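Local coordinates for protein cell division GTPase FtsZ, diverged (Clostridium botulinum C, PDB 3V3T) that belongs to the tubulin/FtsZ superfamily of GTPase-fold proteins, as a diverged, TubZ-like relative of the bacterial cell division protein FtsZ, at residues 77-82 with 116-121; 180-185 with 235-240. The protein carries 1 engineered substitution. All coordinates share one frame; numbering follows the deposited sequence.

Contact 1 (77-82 with 116-121)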
loop_
_atom_site.group_PDB
_atom_site.type_symbol
_atom_site.label_atom_id
_atom_site.label_comp_id
_atom_site.label_asym_id
_atom_site.label_seq_id
_atom_site.Cartn_x
_atom_site.Cartn_y
_atom_site.Cartn_z
ATOM N N GLN A 77 -1.292 20.414 -12.111
ATOM C CA GLN A 77 -1.932 19.786 -13.259
ATOM C C GLN A 77 -2.180 18.311 -12.948
ATOM O O GLN A 77 -3.250 17.776 -13.225
ATOM C CB GLN A 77 -1.077 19.915 -14.519
ATOM C CG GLN A 77 -1.029 21.309 -15.112
ATOM C CD GLN A 77 -0.877 21.285 -16.626
ATOM O OE1 GLN A 77 -1.017 20.233 -17.256
ATOM N NE2 GLN A 77 -0.591 22.445 -17.216
ATOM N N ILE A 78 -1.186 17.657 -12.363
ATOM C CA ILE A 78 -1.315 16.246 -12.050
ATOM C C ILE A 78 -2.514 16.002 -11.137
ATOM O O ILE A 78 -3.367 15.157 -11.411
ATOM C CB ILE A 78 -0.047 15.704 -11.372
ATOM C CG1 ILE A 78 1.151 15.802 -12.328
ATOM C CG2 ILE A 78 -0.273 14.264 -10.889
ATOM C CD1 ILE A 78 2.395 15.082 -11.826
ATOM N N ILE A 79 -2.566 16.751 -10.047
ATOM C CA ILE A 79 -3.658 16.633 -9.098
ATOM C C ILE A 79 -4.987 16.900 -9.791
ATOM O O ILE A 79 -5.969 16.201 -9.540
ATOM C CB ILE A 79 -3.444 17.569 -7.879
ATOM C CG1 ILE A 79 -2.338 16.998 -6.979
ATOM C CG2 ILE A 79 -4.724 17.733 -7.086
ATOM C CD1 ILE A 79 -1.747 17.996 -6.019
ATOM N N ALA A 80 -5.009 17.893 -10.677
ATOM C CA ALA A 80 -6.210 18.219 -11.458
ATOM C C ALA A 80 -6.646 17.092 -12.403
ATOM O O ALA A 80 -7.837 16.868 -12.593
ATOM C CB ALA A 80 -6.022 19.535 -12.240
ATOM N N GLN A 81 -5.685 16.395 -13.003
ATOM C CA GLN A 81 -6.003 15.235 -13.829
ATOM C C GLN A 81 -6.811 14.243 -13.007
ATOM O O GLN A 81 -7.874 13.794 -13.422
ATOM C CB GLN A 81 -4.729 14.556 -14.335
ATOM C CG GLN A 81 -3.866 15.414 -15.238
ATOM C CD GLN A 81 -4.558 15.748 -16.537
ATOM O OE1 GLN A 81 -5.403 14.989 -17.011
ATOM N NE2 GLN A 81 -4.211 16.892 -17.117
ATOM N N ILE A 82 -6.299 13.911 -11.828
ATOM C CA ILE A 82 -6.967 12.961 -10.952
ATOM C C ILE A 82 -8.372 13.428 -10.607
ATOM O O ILE A 82 -9.327 12.650 -10.650
ATOM C CB ILE A 82 -6.180 12.749 -9.648
ATOM C CG1 ILE A 82 -4.740 12.343 -9.964
ATOM C CG2 ILE A 82 -6.867 11.700 -8.779
ATOM C CD1 ILE A 82 -3.848 12.223 -8.750
ATOM N N GLN A 116 -3.565 18.698 1.317
ATOM C CA GLN A 116 -3.915 20.057 1.730
ATOM C C GLN A 116 -5.058 20.608 0.887
ATOM O O GLN A 116 -5.927 21.313 1.399
ATOM C CB GLN A 116 -2.711 21.015 1.678
ATOM C CG GLN A 116 -1.601 20.722 2.689
ATOM C CD GLN A 116 -2.112 20.520 4.113
ATOM O OE1 GLN A 116 -1.685 19.591 4.810
ATOM N NE2 GLN A 116 -3.020 21.391 4.556
ATOM N N MET A 117 -5.061 20.282 -0.404
ATOM C CA MET A 117 -6.055 20.839 -1.322
ATOM C C MET A 117 -7.414 20.165 -1.203
ATOM O O MET A 117 -8.435 20.776 -1.489
ATOM C CB MET A 117 -5.575 20.746 -2.771
ATOM C CG MET A 117 -4.362 21.603 -3.101
ATOM S SD MET A 117 -3.772 21.253 -4.767
ATOM C CE MET A 117 -5.123 21.911 -5.747
ATOM N N TYR A 118 -7.425 18.898 -0.801
ATOM C CA TYR A 118 -8.677 18.160 -0.683
ATOM C C TYR A 118 -8.796 17.480 0.667
ATOM O O TYR A 118 -8.711 16.256 0.761
ATOM C CB TYR A 118 -8.805 17.155 -1.824
ATOM C CG TYR A 118 -8.839 17.857 -3.146
ATOM C CD1 TYR A 118 -10.039 18.314 -3.673
ATOM C CD2 TYR A 118 -7.671 18.119 -3.848
ATOM C CE1 TYR A 118 -10.079 18.994 -4.875
ATOM C CE2 TYR A 118 -7.705 18.810 -5.057
ATOM C CZ TYR A 118 -8.916 19.240 -5.561
ATOM O OH TYR A 118 -8.977 19.915 -6.759
ATOM N N PRO A 119 -9.029 18.282 1.713
ATOM C CA PRO A 119 -9.013 17.857 3.117
ATOM C C PRO A 119 -10.105 16.829 3.420
ATOM O O PRO A 119 -9.954 16.046 4.364
ATOM C CB PRO A 119 -9.290 19.159 3.891
ATOM C CG PRO A 119 -9.250 20.276 2.867
ATOM C CD PRO A 119 -9.553 19.649 1.553
ATOM N N ASN A 120 -11.176 16.835 2.626
ATOM C CA ASN A 120 -12.297 15.913 2.816
ATOM C C ASN A 120 -12.142 14.539 2.150
ATOM O O ASN A 120 -12.906 13.610 2.448
ATOM C CB ASN A 120 -13.608 16.570 2.382
ATOM C CG ASN A 120 -14.074 17.629 3.365
ATOM O OD1 ASN A 120 -13.971 17.445 4.581
ATOM N ND2 ASN A 120 -14.577 18.749 2.846
ATOM N N LYS A 121 -11.163 14.403 1.258
ATOM C CA LYS A 121 -10.853 13.087 0.706
ATOM C C LYS A 121 -9.893 12.329 1.616
ATOM O O LYS A 121 -9.152 12.934 2.393
ATOM C CB LYS A 121 -10.265 13.195 -0.711
ATOM C CG LYS A 121 -11.222 13.806 -1.733
ATOM C CD LYS A 121 -10.674 13.695 -3.153
ATOM C CE LYS A 121 -11.528 14.472 -4.160
ATOM N NZ LYS A 121 -12.928 13.958 -4.277
#
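Ile79 carries the whole contact from the side of helix 75-85, its two branches meeting Met117 and Tyr118 separately. Gln77 turns to the other flank, where OE1 takes part in a weak hydrogen bond with Tyr52 OH, and Ile78 packs against Ile110, Ile35 and Tyr52. Ile79 then points at 116-121. Its CG1 lies anti to the carbonyl carbon (chi1 -74°) and chi2 is extended, which carries CD1 out to the sulfur of Met117, 4.0 Å from Ile79 CD1 to Met117 SD. The isoleucine and tyrosine side chains slide past each other in opposite directions, and Ile79 CG2 comes within 3.8 Å of Tyr118 CE2, oblique to the ring. Met117 is bent at its last torsion (chi3 68°), and its sulfur does the touching. No hydrogen bond spans the segments, and the buried surface is small, 109 Å² in total; with the nearest CA atoms, those of Ile79 and Met117, 9.2 Å apart, side chains alone bridge the gap. Farther along, Gln81 and Ile82 face Leu33. Tyr118 is the first residue to leave helical geometry after helix 101-117 and opens a type I turn to Lys121, closed by Lys121 N to Tyr118 O at 3.1 Å. Lys121 NZ bonds to the carbonyl oxygens of Ser87 and Cys89, just beyond helix 75-85. Ile79 also packs on Ile110, Leu113 and Ala114, so the contact extends the interface between helices 75-85 and 101-117 in the Rossmann-like GTPase-type domain of the tubulin/FtsZ family, while its parallel strands 31-36 and 51-53 lie against other residues of 77-82.

Contact 2 (180-185 with 235-240)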
loop_
_atom_site.group_PDB
_atom_site.type_symbol
_atom_site.label_atom_id
_atom_site.label_comp_id
_atom_site.label_asym_id
_atom_site.label_seq_id
_atom_site.Cartn_x
_atom_site.Cartn_y
_atom_site.Cartn_z
ATOM N N ALA A 180 -1.753 -7.402 -5.001
ATOM C CA ALA A 180 -2.980 -7.218 -5.750
ATOM C C ALA A 180 -4.032 -8.205 -5.254
ATOM O O ALA A 180 -5.191 -7.840 -5.028
ATOM C CB ALA A 180 -2.730 -7.391 -7.224
ATOM N N THR A 181 -3.621 -9.451 -5.052
ATOM C CA THR A 181 -4.552 -10.467 -4.576
ATOM C C THR A 181 -5.058 -10.124 -3.177
ATOM O O THR A 181 -6.263 -10.172 -2.912
ATOM C CB THR A 181 -3.921 -11.870 -4.612
ATOM O OG1 THR A 181 -3.554 -12.173 -5.959
ATOM C CG2 THR A 181 -4.902 -12.935 -4.119
ATOM N N LEU A 182 -4.147 -9.754 -2.283
ATOM C CA LEU A 182 -4.548 -9.480 -0.907
ATOM C C LEU A 182 -5.480 -8.275 -0.849
ATOM O O LEU A 182 -6.481 -8.279 -0.141
ATOM C CB LEU A 182 -3.335 -9.266 -0.011
ATOM C CG LEU A 182 -2.479 -10.505 0.258
ATOM C CD1 LEU A 182 -1.211 -10.108 0.993
ATOM C CD2 LEU A 182 -3.261 -11.521 1.066
ATOM N N PHE A 183 -5.161 -7.241 -1.605
ATOM C CA PHE A 183 -5.983 -6.047 -1.566
ATOM C C PHE A 183 -7.369 -6.293 -2.153
ATOM O O PHE A 183 -8.380 -5.886 -1.586
ATOM C CB PHE A 183 -5.299 -4.900 -2.304
ATOM C CG PHE A 183 -5.992 -3.603 -2.128
ATOM C CD1 PHE A 183 -5.776 -2.845 -0.987
ATOM C CD2 PHE A 183 -6.863 -3.130 -3.097
ATOM C CE1 PHE A 183 -6.424 -1.617 -0.823
ATOM C CE2 PHE A 183 -7.502 -1.917 -2.935
ATOM C CZ PHE A 183 -7.277 -1.162 -1.790
ATOM N N ASN A 184 -7.413 -6.954 -3.297
ATOM C CA ASN A 184 -8.685 -7.288 -3.904
ATOM C C ASN A 184 -9.511 -8.253 -3.036
ATOM O O ASN A 184 -10.735 -8.118 -2.938
ATOM C CB ASN A 184 -8.478 -7.834 -5.319
ATOM C CG ASN A 184 -9.774 -7.996 -6.067
ATOM O OD1 ASN A 184 -10.474 -7.016 -6.347
ATOM N ND2 ASN A 184 -10.112 -9.236 -6.394
ATOM N N ASP A 185 -8.849 -9.212 -2.392
ATOM C CA ASP A 185 -9.546 -10.108 -1.462
ATOM C C ASP A 185 -10.127 -9.302 -0.312
ATOM O O ASP A 185 -11.262 -9.521 0.103
ATOM C CB ASP A 185 -8.606 -11.176 -0.911
ATOM C CG ASP A 185 -8.280 -12.240 -1.931
ATOM O OD1 ASP A 185 -8.972 -12.305 -2.973
ATOM O OD2 ASP A 185 -7.333 -13.008 -1.688
ATOM N N SER A 235 4.893 -12.609 5.391
ATOM C CA SER A 235 4.112 -11.470 4.886
ATOM C C SER A 235 4.892 -10.562 3.931
ATOM O O SER A 235 6.054 -10.256 4.167
ATOM C CB SER A 235 3.552 -10.639 6.044
ATOM O OG SER A 235 2.745 -9.591 5.559
ATOM N N ILE A 236 4.245 -10.131 2.852
ATOM C CA ILE A 236 4.880 -9.205 1.928
ATOM C C ILE A 236 4.924 -7.779 2.472
ATOM O O ILE A 236 5.646 -6.926 1.932
ATOM C CB ILE A 236 4.189 -9.173 0.565
ATOM C CG1 ILE A 236 2.724 -8.745 0.717
ATOM C CG2 ILE A 236 4.329 -10.502 -0.117
ATOM C CD1 ILE A 236 2.099 -8.282 -0.570
ATOM N N PHE A 237 4.142 -7.520 3.518
ATOM C CA PHE A 237 4.176 -6.229 4.221
ATOM C C PHE A 237 5.369 -6.095 5.151
ATOM O O PHE A 237 5.791 -7.066 5.759
ATOM C CB PHE A 237 2.911 -6.016 5.046
ATOM C CG PHE A 237 1.693 -5.776 4.217
ATOM C CD1 PHE A 237 1.236 -4.496 3.988
ATOM C CD2 PHE A 237 1.014 -6.839 3.641
ATOM C CE1 PHE A 237 0.096 -4.276 3.196
ATOM C CE2 PHE A 237 -0.127 -6.619 2.858
ATOM C CZ PHE A 237 -0.574 -5.340 2.640
ATOM N N ALA A 238 5.905 -4.877 5.248
ATOM C CA ALA A 238 7.025 -4.603 6.128
ATOM C C ALA A 238 6.693 -5.018 7.556
ATOM O O ALA A 238 5.619 -4.723 8.071
ATOM C CB ALA A 238 7.373 -3.138 6.084
ATOM N N GLU A 239 7.635 -5.686 8.202
ATOM C CA GLU A 239 7.420 -6.152 9.557
ATOM C C GLU A 239 7.092 -5.034 10.557
ATOM O O GLU A 239 7.749 -3.997 10.582
ATOM C CB GLU A 239 8.649 -6.919 10.036
ATOM C CG GLU A 239 8.559 -7.356 11.487
ATOM C CD GLU A 239 9.778 -8.143 11.919
ATOM O OE1 GLU A 239 10.766 -8.168 11.158
ATOM O OE2 GLU A 239 9.749 -8.737 13.015
ATOM N N TYR A 240 6.105 -5.277 11.419
ATOM C CA TYR A 240 5.797 -4.339 12.494
ATOM C C TYR A 240 6.072 -4.965 13.856
ATOM O O TYR A 240 5.874 -6.163 14.046
ATOM C CB TYR A 240 4.346 -3.838 12.398
ATOM C CG TYR A 240 3.269 -4.900 12.507
ATOM C CD1 TYR A 240 2.706 -5.224 13.740
ATOM C CD2 TYR A 240 2.791 -5.556 11.371
ATOM C CE1 TYR A 240 1.705 -6.174 13.846
ATOM C CE2 TYR A 240 1.790 -6.517 11.463
ATOM C CZ TYR A 240 1.249 -6.817 12.699
ATOM O OH TYR A 240 0.248 -7.766 12.796
#
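Leu182 CD1 is the single methyl through which helix 172-187 reaches the loop 235-240, and it meets two side chains at once. Against Ile236 the approach is tip to tip, with Leu182 CD1 4.1 Å from Ile236 CD1. Against Phe237 the leucine slides past in the opposite sense: Leu182 CD1 stands 4.1 Å from Phe237 CE2, at the ring edge and near its plane, so the aromatic face is not what it touches. Ile236 has CG1 set between the backbone N and the carbonyl carbon (chi1 60°), with chi2 extended, and this directs CD1 toward the helix. The bond from CA to CB of Phe237 points neither at the helix nor away from it, yet the ring extends far enough to bring CE2 to the leucine.

All three residues are buried, no hydrogen bond crosses, and only 88 Å² is covered in total. The loop is shaped from within by an ST turn, Phe237 N donating to Ser235 OG over 3.2 Å at 149°. Backbone hydrogen bonds of Ile236 with Asp165 and of Ala238 with Leu163 hold it beside strand 160-165. Leu182 also rests on Ile215, and Phe237 on Val214, so strand 211-217 contributes to the same apolar cluster. A long helix following the last GTPase-domain strand and packed against the C-terminal domain is characteristic of the tubulin/FtsZ fold; helix 172-187 is consistent with that connecting helix.

How the contacts relate
From the N terminus, contact 1 comes first, closing a loop of 33 residues in which strand 91-97 and most of helix 101-117 lie between helix 75-85 and the turn leading to strand 122-129; both its segments belong to the GTPase domain. Contact 2 opens only later, at helix 172-187, and closes after strand 211-217 and helix 224-233 on the loop before strand 247-252. The two are therefore in series, neither nested nor crossed. The centres of contact 1 and contact 2 are about 27 Å apart, and their nearest atoms about 14 Å. Contact 1, toward the periphery, ties helix 75-85 to the C-terminal end of helix 101-117, whereas contact 2 lies nearer the chain centre and ties helix 172-187 to the C-terminal part.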